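Local coordinates for serine protease inhibitor 1 (Coprinopsis cinerea, PDB 3VWC), which probably inhibits serine endopeptidases by means of a compact beta-trefoil domain, at residues 69-74 against 120-125; 63-68 against 80-85; 107-112 against 136-141; 29-34 against 73-78. All coordinates share one frame; numbering follows the deposited sequence. Where two conformers were deposited one is given.

Contact 1: 69-74 against 120-125; sequences GKLFAD and VEVRPL
A single beta bridge of the beta-trefoil, pairing Lys70 with Glu121, joins strand 70-73 to strand 121-123. The CA atoms of the pair are 4.2 Å apart, and the two strand axes run at 126° to each other, so the backbones meet at one place and then diverge. Two backbone bonds define the bridge. Val122 N donates to Gly69 O at 2.9 Å and almost straight, 173° at the hydrogen, but it reaches the oxygen from above the carbonyl plane. Leu71 N donates to Val120 O at the same length, 2.9 Å, with the donor tilted moderately from that plane.

Side chains leave the bridge on two sides. Leu71 lies alongside Val120, both pointing the same way; with CG anti to the backbone N (chi1 -176°), its CD2 packs on Val120 CG1 at 3.8 Å. Leu71 CB also lies beside Val122 CG2, at 3.8 Å, and these two side chains cross at a slant. On the outer side the aliphatic part of Lys70 runs beside Glu121, CD to CG 3.9 Å, while the charged ends stay apart. Glu121 instead turns to Arg123, whose NE and NH2 both hold OE1 in the guanidinium plane; the side-on salt bridge from NH2 to OE1 measures 2.7 Å.

Strand 70-73 is flanked in its sheet by strands 31-35 and 62-67, with Leu71 also touching Val64, Ile33 and Trp108. Strand 121-123 pairs with strand 107-109, and Val122 rests on Pro66.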
loop_
_atom_site.group_PDB
_atom_site.type_symbol
_atom_site.label_atom_id
_atom_site.label_comp_id
_atom_site.label_asym_id
_atom_site.label_seq_id
_atom_site.Cartn_x
_atom_site.Cartn_y
_atom_site.Cartn_z
ATOM N N GLY A 69 2.181 12.694 -4.533
ATOM C CA GLY A 69 2.021 11.579 -5.464
ATOM C C GLY A 69 2.686 10.274 -5.083
ATOM O O GLY A 69 2.742 9.352 -5.887
ATOM N N LYS A 70 3.284 10.241 -3.903
ATOM C CA LYS A 70 3.990 9.055 -3.422
ATOM C C LYS A 70 3.554 8.643 -2.061
ATOM O O LYS A 70 3.008 9.424 -1.257
ATOM C CB LYS A 70 5.517 9.320 -3.427
ATOM C CG LYS A 70 6.024 9.880 -4.769
ATOM C CD LYS A 70 6.133 8.808 -5.842
ATOM C CE LYS A 70 6.922 9.319 -7.057
ATOM N NZ LYS A 70 8.377 9.425 -6.777
ATOM N N LEU A 71 3.841 7.376 -1.767
ATOM C CA LEU A 71 3.424 6.777 -0.476
ATOM C C LEU A 71 4.536 6.743 0.557
ATOM O O LEU A 71 5.635 6.248 0.268
ATOM C CB LEU A 71 2.896 5.355 -0.728
ATOM C CG LEU A 71 2.340 4.661 0.496
ATOM C CD1 LEU A 71 1.081 5.368 1.018
ATOM C CD2 LEU A 71 2.015 3.194 0.144
ATOM N N PHE A 72 4.296 7.343 1.738
ATOM C CA PHE A 72 5.327 7.350 2.815
ATOM C C PHE A 72 4.776 6.847 4.128
ATOM O O PHE A 72 3.571 6.957 4.352
ATOM C CB PHE A 72 5.784 8.774 3.104
ATOM C CG PHE A 72 6.498 9.449 1.947
ATOM C CD1 PHE A 72 7.892 9.547 1.982
ATOM C CD2 PHE A 72 5.807 10.166 0.982
ATOM C CE1 PHE A 72 8.548 10.272 0.971
ATOM C CE2 PHE A 72 6.431 10.936 -0.028
ATOM C CZ PHE A 72 7.833 11.015 -0.013
ATOM N N ALA A 73 5.663 6.361 4.979
ATOM C CA ALA A 73 5.399 6.224 6.398
ATOM C C ALA A 73 5.666 7.539 7.132
ATOM O O ALA A 73 6.686 8.233 6.884
ATOM C CB ALA A 73 6.175 5.103 6.960
ATOM N N ASP A 74 4.700 7.933 7.971
ATOM C CA ASP A 74 4.776 9.219 8.709
ATOM C C ASP A 74 5.425 8.948 10.059
ATOM O O ASP A 74 4.871 8.250 10.914
ATOM C CB ASP A 74 3.385 9.857 8.877
ATOM C CG ASP A 74 3.410 11.239 9.557
ATOM O OD1 ASP A 74 4.512 11.791 9.796
ATOM O OD2 ASP A 74 2.289 11.704 9.926
ATOM N N VAL A 120 6.369 3.308 -3.955
ATOM C CA VAL A 120 4.969 3.169 -4.343
ATOM C C VAL A 120 4.362 4.553 -4.574
ATOM O O VAL A 120 4.677 5.524 -3.882
ATOM C CB VAL A 120 4.235 2.409 -3.226
ATOM C CG1 VAL A 120 2.724 2.321 -3.525
ATOM C CG2 VAL A 120 4.803 0.999 -3.085
ATOM N N GLU A 121 3.552 4.644 -5.628
ATOM C CA GLU A 121 2.930 5.894 -6.040
ATOM C C GLU A 121 1.504 5.963 -5.485
ATOM O O GLU A 121 0.942 4.948 -5.128
ATOM C CB GLU A 121 2.943 6.049 -7.564
ATOM C CG GLU A 121 4.410 6.009 -8.022
ATOM C CD GLU A 121 4.625 6.264 -9.503
ATOM O OE1 GLU A 121 3.641 6.353 -10.263
ATOM O OE2 GLU A 121 5.815 6.328 -9.892
ATOM N N VAL A 122 0.952 7.172 -5.428
ATOM C CA VAL A 122 -0.453 7.372 -5.091
ATOM C C VAL A 122 -1.098 8.272 -6.103
ATOM O O VAL A 122 -0.739 9.432 -6.240
ATOM C CB VAL A 122 -0.616 7.955 -3.681
ATOM C CG1 VAL A 122 -2.090 8.039 -3.302
ATOM C CG2 VAL A 122 0.163 7.138 -2.633
ATOM N N ARG A 123 -2.032 7.714 -6.875
ATOM C CA ARG A 123 -2.562 8.383 -8.097
ATOM C C ARG A 123 -4.036 8.040 -8.251
ATOM O O ARG A 123 -4.459 6.979 -7.818
ATOM C CB ARG A 123 -1.912 7.768 -9.365
ATOM C CG ARG A 123 -0.413 7.827 -9.507
ATOM C CD ARG A 123 -0.109 7.492 -10.969
ATOM N NE ARG A 123 1.091 6.690 -11.161
ATOM C CZ ARG A 123 1.315 5.928 -12.237
ATOM N NH1 ARG A 123 0.422 5.868 -13.218
ATOM N NH2 ARG A 123 2.452 5.254 -12.366
ATOM N N PRO A 124 -4.784 8.818 -9.055
ATOM C CA PRO A 124 -6.138 8.332 -9.375
ATOM C C PRO A 124 -6.072 6.937 -10.001
ATOM O O PRO A 124 -5.293 6.730 -10.933
ATOM C CB PRO A 124 -6.643 9.326 -10.435
ATOM C CG PRO A 124 -5.759 10.503 -10.348
ATOM C CD PRO A 124 -4.453 10.097 -9.718
ATOM N N LEU A 125 -6.936 6.018 -9.572
ATOM C CA LEU A 125 -6.923 4.681 -10.175
ATOM C C LEU A 125 -7.680 4.661 -11.476
ATOM O O LEU A 125 -8.732 5.348 -11.620
ATOM C CB LEU A 125 -7.520 3.641 -9.248
ATOM C CG LEU A 125 -6.791 3.432 -7.904
ATOM C CD1 LEU A 125 -7.292 2.150 -7.282
ATOM C CD2 LEU A 125 -5.237 3.350 -8.160
#

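Contact 2: 63-68 against 80-85; sequences PVAPQE and EDKKWI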
loop_
_atom_site.group_PDB
_atom_site.type_symbol
_atom_site.label_atom_id
_atom_site.label_comp_id
_atom_site.label_asym_id
_atom_site.label_seq_id
_atom_site.Cartn_x
_atom_site.Cartn_y
_atom_site.Cartn_z
ATOM N N PRO A 63 2.120 4.992 10.431
ATOM C CA PRO A 63 0.963 4.942 9.526
ATOM C C PRO A 63 1.390 5.541 8.194
ATOM O O PRO A 63 2.226 6.443 8.167
ATOM C CB PRO A 63 -0.075 5.845 10.224
ATOM C CG PRO A 63 0.751 6.843 11.023
ATOM C CD PRO A 63 1.943 5.999 11.505
ATOM N N VAL A 64 0.828 5.065 7.079
ATOM C CA VAL A 64 1.200 5.597 5.777
ATOM C C VAL A 64 0.224 6.619 5.225
ATOM O O VAL A 64 -0.987 6.619 5.572
ATOM C CB VAL A 64 1.492 4.459 4.759
ATOM C CG1 VAL A 64 2.480 3.460 5.281
ATOM C CG2 VAL A 64 0.228 3.623 4.422
ATOM N N ALA A 65 0.730 7.528 4.405
ATOM C CA ALA A 65 0.004 8.657 3.936
ATOM C C ALA A 65 0.633 9.114 2.624
ATOM O O ALA A 65 1.836 8.863 2.390
ATOM C CB ALA A 65 0.068 9.776 5.013
ATOM N N PRO A 66 -0.130 9.795 1.789
ATOM C CA PRO A 66 0.305 10.260 0.479
ATOM C C PRO A 66 0.932 11.638 0.585
ATOM O O PRO A 66 0.519 12.441 1.423
ATOM C CB PRO A 66 -1.005 10.331 -0.332
ATOM C CG PRO A 66 -2.075 10.647 0.735
ATOM C CD PRO A 66 -1.592 9.948 2.007
ATOM N N GLN A 67 1.970 11.890 -0.203
ATOM C CA GLN A 67 2.555 13.221 -0.261
ATOM C C GLN A 67 3.209 13.386 -1.634
ATOM O O GLN A 67 3.946 12.521 -2.080
ATOM C CB GLN A 67 3.566 13.383 0.869
ATOM C CG GLN A 67 4.296 14.719 0.875
ATOM C CD GLN A 67 5.252 14.819 2.023
ATOM O OE1 GLN A 67 4.833 15.073 3.152
ATOM N NE2 GLN A 67 6.510 14.435 1.790
ATOM N N GLU A 68 2.763 14.394 -2.377
ATOM C CA GLU A 68 3.268 14.680 -3.708
ATOM C C GLU A 68 3.286 13.422 -4.554
ATOM O O GLU A 68 4.299 13.110 -5.200
ATOM C CB GLU A 68 4.656 15.318 -3.651
ATOM C CG GLU A 68 4.664 16.756 -3.073
ATOM C CD GLU A 68 6.070 17.393 -3.150
ATOM O OE1 GLU A 68 7.034 16.867 -2.545
ATOM O OE2 GLU A 68 6.220 18.382 -3.893
ATOM N N GLU A 80 -1.112 14.504 6.678
ATOM C CA GLU A 80 -2.548 14.449 6.559
ATOM C C GLU A 80 -2.937 13.260 5.693
ATOM O O GLU A 80 -2.084 12.586 5.085
ATOM C CB GLU A 80 -3.085 15.747 5.950
ATOM C CG GLU A 80 -3.051 16.950 6.924
ATOM C CD GLU A 80 -3.695 16.649 8.305
ATOM O OE1 GLU A 80 -4.912 16.342 8.362
ATOM O OE2 GLU A 80 -2.995 16.754 9.345
ATOM N N ASP A 81 -4.218 12.930 5.758
ATOM C CA ASP A 81 -4.796 11.935 4.862
ATOM C C ASP A 81 -4.298 10.516 5.120
ATOM O O ASP A 81 -3.963 9.796 4.170
ATOM C CB ASP A 81 -4.583 12.353 3.414
ATOM C CG ASP A 81 -4.983 13.788 3.154
ATOM O OD1 ASP A 81 -6.160 14.148 3.364
ATOM O OD2 ASP A 81 -4.149 14.546 2.642
ATOM N N LYS A 82 -4.419 10.064 6.366
ATOM C CA LYS A 82 -3.986 8.747 6.751
ATOM C C LYS A 82 -5.038 7.646 6.626
ATOM O O LYS A 82 -4.778 6.519 6.945
ATOM C CB LYS A 82 -3.467 8.748 8.200
ATOM C CG LYS A 82 -2.324 9.707 8.419
ATOM C CD LYS A 82 -1.646 9.435 9.751
ATOM C CE LYS A 82 -0.583 10.491 10.043
ATOM N NZ LYS A 82 -0.341 10.585 11.508
ATOM N N LYS A 83 -6.237 7.987 6.169
ATOM C CA LYS A 83 -7.310 6.988 6.085
ATOM C C LYS A 83 -7.424 6.443 4.654
ATOM O O LYS A 83 -7.343 7.183 3.696
ATOM C CB LYS A 83 -8.664 7.649 6.456
ATOM C CG LYS A 83 -8.916 7.800 7.956
ATOM C CD LYS A 83 -10.300 8.484 8.173
ATOM C CE LYS A 83 -10.686 8.571 9.646
ATOM N NZ LYS A 83 -12.173 8.693 9.873
ATOM N N TRP A 84 -7.541 5.120 4.566
ATOM C CA TRP A 84 -7.601 4.376 3.269
ATOM C C TRP A 84 -8.846 3.490 3.185
ATOM O O TRP A 84 -9.276 2.887 4.203
ATOM C CB TRP A 84 -6.367 3.462 3.153
ATOM C CG TRP A 84 -5.073 4.254 3.223
ATOM C CD1 TRP A 84 -4.367 4.551 4.349
ATOM C CD2 TRP A 84 -4.413 4.915 2.137
ATOM N NE1 TRP A 84 -3.270 5.328 4.025
ATOM C CE2 TRP A 84 -3.270 5.565 2.673
ATOM C CE3 TRP A 84 -4.662 5.000 0.749
ATOM C CZ2 TRP A 84 -2.400 6.327 1.893
ATOM C CZ3 TRP A 84 -3.772 5.778 -0.049
ATOM C CH2 TRP A 84 -2.623 6.394 0.539
ATOM N N ILE A 85 -9.371 3.416 1.966
ATOM C CA ILE A 85 -10.500 2.540 1.629
ATOM C C ILE A 85 -9.856 1.305 0.988
ATOM O O ILE A 85 -9.126 1.401 -0.036
ATOM C CB ILE A 85 -11.457 3.256 0.655
ATOM C CG1 ILE A 85 -11.998 4.564 1.268
ATOM C CG2 ILE A 85 -12.625 2.313 0.188
ATOM C CD1 ILE A 85 -12.760 4.419 2.564
HETATM O O HOH W 1 -2.558 4.899 7.092
HETATM O O HOH W 2 -1.816 14.422 1.526
HETATM O O HOH W 3 0.218 13.239 3.945
#
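The indole of Trp84 comes edge-on to the backbone of strand 62-67, and its NE1 donates to Val64 O at 3.0 Å. The acceptor lies within 1° of the ring plane and the bond is fairly straight, 165° at the hydrogen, whereas NE1 itself stands well above the carbonyl plane. Along the same edge CZ2 meets Ala65 CA at 3.9 Å. Pro66 and Trp84 reach toward each other from opposite directions, Pro66 CD lying oblique to the indole and 3.7 Å from Trp84 CZ2. The proline also crosses Asp81 at about a right angle, Pro66 CG to Asp81 CB 4.0 Å. Lys82 slants across Pro63, its extended chain laying CD, CE and NZ along the proline, with CD 3.8 Å from Pro63 CG.

Waters fill in the polar contacts: one bridges Val64 O and Lys82 O, another Pro66 O and Glu80 O, and a third links Pro66 O to Asp81 OD2. Asp81 OD1 is held by Ser103 OG.

Trp84 also packs edge-to-face with Trp108 and touches Leu57, Leu71 and Val99. With its N-H satisfied by a backbone carbonyl, Trp84 is buried among strands 54-59, 62-67, 70-73 and 96-101, in the interior of the beta-trefoil.

Contact 3: 107-112 against 136-141; sequences GWVVPA and PATELF
Thr138, in the short 3-10 segment 137-139, meets Val109 and Val110 through both its backbone and its side chain. Its carbonyl O accepts from Val110 N at 2.8 Å, with the donor in the carbonyl plane and 156° at the hydrogen. The same oxygen takes a CA-H...O contact from Val109 CA at 3.2 Å. Thr138 CB and CG2 pack on Val110 O, CB at 3.1 Å; CG2, anti to its own carbonyl carbon (chi1 57° for OG1), also lies 3.6 Å from Ala112 N and touches the CB methyl of Ala112. Thr138 CB stands beside Val109 CG1, the two side chains pointing the same way.

Glu139 follows, its N bonded back to Pro136 O within the 3-10 turn. Its aliphatic CG packs alongside Val109 CG2 at 4.1 Å, while OE2 accepts from Ile126 N. A water bridges Glu139 O and Trp108 O, linking the two backbones. Here the loop leading into the last strand of the beta-trefoil, 141-145, is held against strand 107-109, which pairs with strand 121-123.

Leu140 turns elsewhere, onto Lys12, His92 and strand 96-101. Phe141 then points back at Trp108 and receives its edge: Trp108 CE3 sits over the centre of the Phe141 ring, 3.9 Å above the plane. This is a T-shaped pair with planes at 84° and centroids 5.4 Å apart, the centroid of the indole being that of its six-membered ring. On the same face Trp108 CB stands above Phe141 CE1, 3.6 Å away, whereas Val110 CG2 approaches CE2 at the ring edge.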
loop_
_atom_site.group_PDB
_atom_site.type_symbol
_atom_site.label_atom_id
_atom_site.label_comp_id
_atom_site.label_asym_id
_atom_site.label_seq_id
_atom_site.Cartn_x
_atom_site.Cartn_y
_atom_site.Cartn_z
ATOM N N GLY A 107 -5.109 6.311 -5.239
ATOM C CA GLY A 107 -4.851 4.993 -4.688
ATOM C C GLY A 107 -3.401 4.532 -4.912
ATOM O O GLY A 107 -2.671 5.141 -5.702
ATOM N N TRP A 108 -3.034 3.413 -4.289
ATOM C CA TRP A 108 -1.672 2.898 -4.404
ATOM C C TRP A 108 -1.469 2.409 -5.842
ATOM O O TRP A 108 -2.299 1.617 -6.363
ATOM C CB TRP A 108 -1.445 1.757 -3.447
ATOM C CG TRP A 108 -1.431 2.063 -1.966
ATOM C CD1 TRP A 108 -1.811 3.231 -1.341
ATOM C CD2 TRP A 108 -1.061 1.154 -0.968
ATOM N NE1 TRP A 108 -1.651 3.095 0.014
ATOM C CE2 TRP A 108 -1.233 1.816 0.281
ATOM C CE3 TRP A 108 -0.629 -0.200 -0.984
ATOM C CZ2 TRP A 108 -0.976 1.163 1.499
ATOM C CZ3 TRP A 108 -0.349 -0.842 0.249
ATOM C CH2 TRP A 108 -0.511 -0.141 1.472
ATOM N N VAL A 109 -0.299 2.718 -6.386
ATOM C CA VAL A 109 0.077 2.256 -7.725
ATOM C C VAL A 109 1.572 1.876 -7.764
ATOM O O VAL A 109 2.466 2.633 -7.319
ATOM C CB VAL A 109 -0.159 3.353 -8.809
ATOM C CG1 VAL A 109 0.303 2.880 -10.185
ATOM C CG2 VAL A 109 -1.641 3.730 -8.858
ATOM N N VAL A 110 1.863 0.642 -8.192
ATOM C CA VAL A 110 3.261 0.239 -8.461
ATOM C C VAL A 110 3.382 0.210 -9.988
ATOM O O VAL A 110 2.693 -0.585 -10.650
ATOM C CB VAL A 110 3.531 -1.168 -7.880
ATOM C CG1 VAL A 110 4.930 -1.721 -8.378
ATOM C CG2 VAL A 110 3.533 -1.080 -6.389
ATOM N N PRO A 111 4.201 1.109 -10.584
ATOM C CA PRO A 111 4.306 1.074 -12.058
ATOM C C PRO A 111 4.771 -0.283 -12.579
ATOM O O PRO A 111 5.557 -1.005 -11.930
ATOM C CB PRO A 111 5.368 2.138 -12.371
ATOM C CG PRO A 111 5.423 3.039 -11.157
ATOM C CD PRO A 111 5.061 2.164 -9.972
ATOM N N ALA A 112 4.365 -0.587 -13.811
ATOM C CA ALA A 112 4.634 -1.941 -14.339
ATOM C C ALA A 112 6.098 -2.191 -14.501
ATOM O O ALA A 112 6.574 -3.341 -14.364
ATOM C CB ALA A 112 3.868 -2.189 -15.622
ATOM N N PRO A 136 -5.716 -2.861 -13.775
ATOM C CA PRO A 136 -4.353 -3.284 -14.089
ATOM C C PRO A 136 -3.604 -3.770 -12.840
ATOM O O PRO A 136 -3.876 -3.304 -11.713
ATOM C CB PRO A 136 -3.699 -2.004 -14.640
ATOM C CG PRO A 136 -4.461 -0.901 -13.895
ATOM C CD PRO A 136 -5.892 -1.392 -13.814
ATOM N N ALA A 137 -2.622 -4.660 -13.024
ATOM C CA ALA A 137 -1.912 -5.210 -11.892
ATOM C C ALA A 137 -1.185 -4.154 -11.054
ATOM O O ALA A 137 -0.897 -4.403 -9.843
ATOM C CB ALA A 137 -0.872 -6.264 -12.382
ATOM N N THR A 138 -0.859 -3.034 -11.717
ATOM C CA THR A 138 -0.205 -1.899 -11.069
ATOM C C THR A 138 -1.011 -1.350 -9.875
ATOM O O THR A 138 -0.457 -0.658 -9.016
ATOM C CB THR A 138 -0.065 -0.780 -12.074
ATOM O OG1 THR A 138 -1.393 -0.510 -12.549
ATOM C CG2 THR A 138 0.868 -1.227 -13.221
ATOM N N GLU A 139 -2.295 -1.687 -9.785
ATOM C CA GLU A 139 -3.180 -1.099 -8.767
ATOM C C GLU A 139 -3.723 -2.154 -7.819
ATOM O O GLU A 139 -4.522 -1.841 -6.953
ATOM C CB GLU A 139 -4.369 -0.386 -9.457
ATOM C CG GLU A 139 -3.855 0.690 -10.436
ATOM C CD GLU A 139 -4.967 1.400 -11.170
ATOM O OE1 GLU A 139 -6.064 0.768 -11.276
ATOM O OE2 GLU A 139 -4.726 2.480 -11.728
ATOM N N LEU A 140 -3.198 -3.385 -7.931
ATOM C CA LEU A 140 -3.682 -4.526 -7.132
ATOM C C LEU A 140 -2.611 -5.057 -6.178
ATOM O O LEU A 140 -1.422 -5.165 -6.552
ATOM C CB LEU A 140 -4.149 -5.643 -8.087
ATOM C CG LEU A 140 -5.330 -5.193 -8.992
ATOM C CD1 LEU A 140 -5.540 -6.366 -9.936
ATOM C CD2 LEU A 140 -6.617 -4.918 -8.176
ATOM N N PHE A 141 -3.022 -5.332 -4.951
ATOM C CA PHE A 141 -2.132 -5.827 -3.910
ATOM C C PHE A 141 -2.744 -7.062 -3.271
ATOM O O PHE A 141 -3.916 -7.072 -2.965
ATOM C CB PHE A 141 -1.985 -4.701 -2.886
ATOM C CG PHE A 141 -1.338 -3.507 -3.477
ATOM C CD1 PHE A 141 -2.091 -2.596 -4.220
ATOM C CD2 PHE A 141 0.045 -3.408 -3.562
ATOM C CE1 PHE A 141 -1.486 -1.532 -4.908
ATOM C CE2 PHE A 141 0.628 -2.346 -4.202
ATOM C CZ PHE A 141 -0.108 -1.438 -4.927
HETATM O O HOH W 4 -4.696 0.357 -5.232
#

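Contact 4: 29-34 against 73-78; sequences LPKRIR and ADLLGN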
loop_
_atom_site.group_PDB
_atom_site.type_symbol
_atom_site.label_atom_id
_atom_site.label_comp_id
_atom_site.label_asym_id
_atom_site.label_seq_id
_atom_site.Cartn_x
_atom_site.Cartn_y
_atom_site.Cartn_z
ATOM N N LEU A 29 12.145 12.156 9.111
ATOM C CA LEU A 29 11.588 12.473 7.818
ATOM C C LEU A 29 10.707 11.320 7.345
ATOM O O LEU A 29 10.965 10.166 7.663
ATOM C CB LEU A 29 12.698 12.718 6.778
ATOM C CG LEU A 29 13.552 13.975 6.983
ATOM C CD1 LEU A 29 14.430 14.172 5.755
ATOM C CD2 LEU A 29 12.667 15.182 7.191
ATOM N N PRO A 30 9.650 11.656 6.593
ATOM C CA PRO A 30 8.791 10.555 6.085
ATOM C C PRO A 30 9.612 9.536 5.298
ATOM O O PRO A 30 10.528 9.917 4.531
ATOM C CB PRO A 30 7.851 11.297 5.130
ATOM C CG PRO A 30 7.673 12.630 5.785
ATOM C CD PRO A 30 9.103 12.978 6.248
ATOM N N LYS A 31 9.302 8.268 5.479
ATOM C CA LYS A 31 10.100 7.208 4.885
ATOM C C LYS A 31 9.361 6.622 3.697
ATOM O O LYS A 31 8.139 6.340 3.784
ATOM C CB LYS A 31 10.408 6.118 5.900
ATOM C CG LYS A 31 11.262 6.621 7.105
ATOM C CD LYS A 31 12.707 6.853 6.646
ATOM C CE LYS A 31 13.514 7.484 7.812
ATOM N NZ LYS A 31 13.381 8.994 7.869
ATOM N N ARG A 32 10.083 6.322 2.617
ATOM C CA ARG A 32 9.417 5.797 1.411
ATOM C C ARG A 32 8.910 4.391 1.643
ATOM O O ARG A 32 9.619 3.520 2.182
ATOM C CB ARG A 32 10.374 5.786 0.222
ATOM C CG ARG A 32 10.639 7.153 -0.392
ATOM C CD ARG A 32 11.678 7.005 -1.545
ATOM N NE ARG A 32 12.140 8.307 -2.009
ATOM C CZ ARG A 32 12.715 8.560 -3.192
ATOM N NH1 ARG A 32 12.866 7.610 -4.145
ATOM N NH2 ARG A 32 13.045 9.810 -3.459
ATOM N N ILE A 33 7.687 4.169 1.153
ATOM C CA ILE A 33 7.192 2.817 1.014
ATOM C C ILE A 33 7.556 2.310 -0.358
ATOM O O ILE A 33 7.381 3.006 -1.334
ATOM C CB ILE A 33 5.654 2.726 1.250
ATOM C CG1 ILE A 33 5.265 3.171 2.682
ATOM C CG2 ILE A 33 5.180 1.288 0.972
ATOM C CD1 ILE A 33 5.948 2.414 3.778
ATOM N N ARG A 34 8.193 1.146 -0.387
ATOM C CA ARG A 34 8.833 0.675 -1.626
ATOM C C ARG A 34 8.378 -0.733 -2.031
ATOM O O ARG A 34 7.912 -1.530 -1.203
ATOM C CB ARG A 34 10.355 0.699 -1.499
ATOM C CG ARG A 34 10.946 1.966 -0.904
ATOM C CD ARG A 34 12.424 1.699 -0.558
ATOM N NE ARG A 34 13.025 2.840 0.121
ATOM C CZ ARG A 34 13.742 3.767 -0.495
ATOM N NH1 ARG A 34 13.880 3.736 -1.820
ATOM N NH2 ARG A 34 14.328 4.737 0.203
ATOM N N ALA A 73 5.663 6.361 4.979
ATOM C CA ALA A 73 5.399 6.224 6.398
ATOM C C ALA A 73 5.666 7.539 7.132
ATOM O O ALA A 73 6.686 8.233 6.884
ATOM C CB ALA A 73 6.175 5.103 6.960
ATOM N N ASP A 74 4.700 7.933 7.971
ATOM C CA ASP A 74 4.776 9.219 8.709
ATOM C C ASP A 74 5.425 8.948 10.059
ATOM O O ASP A 74 4.871 8.250 10.914
ATOM C CB ASP A 74 3.385 9.857 8.877
ATOM C CG ASP A 74 3.410 11.239 9.557
ATOM O OD1 ASP A 74 4.512 11.791 9.796
ATOM O OD2 ASP A 74 2.289 11.704 9.926
ATOM N N LEU A 75 6.662 9.405 10.189
ATOM C CA LEU A 75 7.403 9.233 11.414
ATOM C C LEU A 75 7.174 10.421 12.350
ATOM O O LEU A 75 7.338 10.266 13.540
ATOM C CB LEU A 75 8.910 9.005 11.120
ATOM C CG LEU A 75 9.287 7.530 10.884
ATOM C CD1 LEU A 75 8.517 6.936 9.716
ATOM C CD2 LEU A 75 10.794 7.377 10.639
ATOM N N LEU A 76 6.933 11.618 11.802
ATOM C CA LEU A 76 6.856 12.854 12.630
ATOM C C LEU A 76 5.479 13.070 13.240
ATOM O O LEU A 76 5.361 13.618 14.365
ATOM C CB LEU A 76 7.279 14.099 11.821
ATOM C CG LEU A 76 7.251 15.441 12.569
ATOM C CD1 LEU A 76 8.284 15.432 13.702
ATOM C CD2 LEU A 76 7.459 16.639 11.642
ATOM N N GLY A 77 4.445 12.742 12.455
ATOM C CA GLY A 77 3.050 12.772 12.899
ATOM C C GLY A 77 2.250 13.856 12.236
ATOM O O GLY A 77 1.077 14.038 12.523
ATOM N N ASN A 78 2.906 14.675 11.421
ATOM C CA ASN A 78 2.215 15.817 10.849
ATOM C C ASN A 78 1.612 15.594 9.448
ATOM O O ASN A 78 1.206 16.557 8.798
ATOM C CB ASN A 78 3.144 17.050 10.859
ATOM C CG ASN A 78 4.412 16.835 10.035
ATOM O OD1 ASN A 78 4.712 15.707 9.614
ATOM N ND2 ASN A 78 5.159 17.920 9.794
#
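Lys31 O accepts from Ala73 N at 2.7 Å, the shortest polar bond between residues 29-34 and 73-78. Lys31 N returns a bond to Ala73 O at 3.0 Å, with the donor in the carbonyl plane and on a lone pair; the N-H...O angles of the two bonds are 154° and 158°. Two reciprocal bonds between the same residues make Lys31 and Ala73 an antiparallel hydrogen-bonded pair. Ala73 O has a further neighbour in Pro30 CA, whose CA-H...O contact measures 3.2 Å.

The pair lies where strand 31-35 runs beside strand 70-73 in the antiparallel sheet of the beta-trefoil, at the point where the second strand gives way to a loop. Ile33 extends the contact: its CD1 comes to 4.2 Å from Ala73 CB, and the same side chain touches Leu71 and Val64.

Beyond the pair, Lys31 crosses Leu75 at about a right angle. The lysine chain is bent at chi2 (-73°) and again at chi4, which lays its methylenes over the leucine branches and curls the amine back to the backbone preceding it, at Leu29 and Ser27. Lys31 CG meets Leu75 CD2 at 3.6 Å, and CE touches the same methyl. NZ donates to Leu29 O at 2.7 Å and also to Ser27 O, so backbone carbonyls take up the charged end.

The loop after Ala73 is shaped by Asp74 in an Asx motif. Its OD1 accepts from Gly77 N at 2.8 Å, the donor lying above the carboxylate plane, and more weakly from Leu76 N. Asp74 OD2 is held by Met79 N.

Contacts 1, 2 and 4 all reach one sheet, through strand 70-73 and its neighbours; strand 121-123 of contact 1 pairs in another with 107-109. Strand 70-73 lies between strand 62-67 of contact 2 and strand 31-35 of contact 4: Phe72 O is 2.9 Å from Ala65 N, and Leu71 O is 3.1 Å from Ile33 N, both probable hydrogen bonds. Contacts 1 and 4 also have Ala73 and Asp74 in common. Contact 3 joins from the other strand of the bridge, with Glu121 N 2.8 Å from Val109 O. Trp108 ties it inward, its NE1 3.4 Å from Trp84 CZ3 of contact 2. Contacts 3 and 4, with centres about 20 Å apart, lie on opposite sides of the chain's centre.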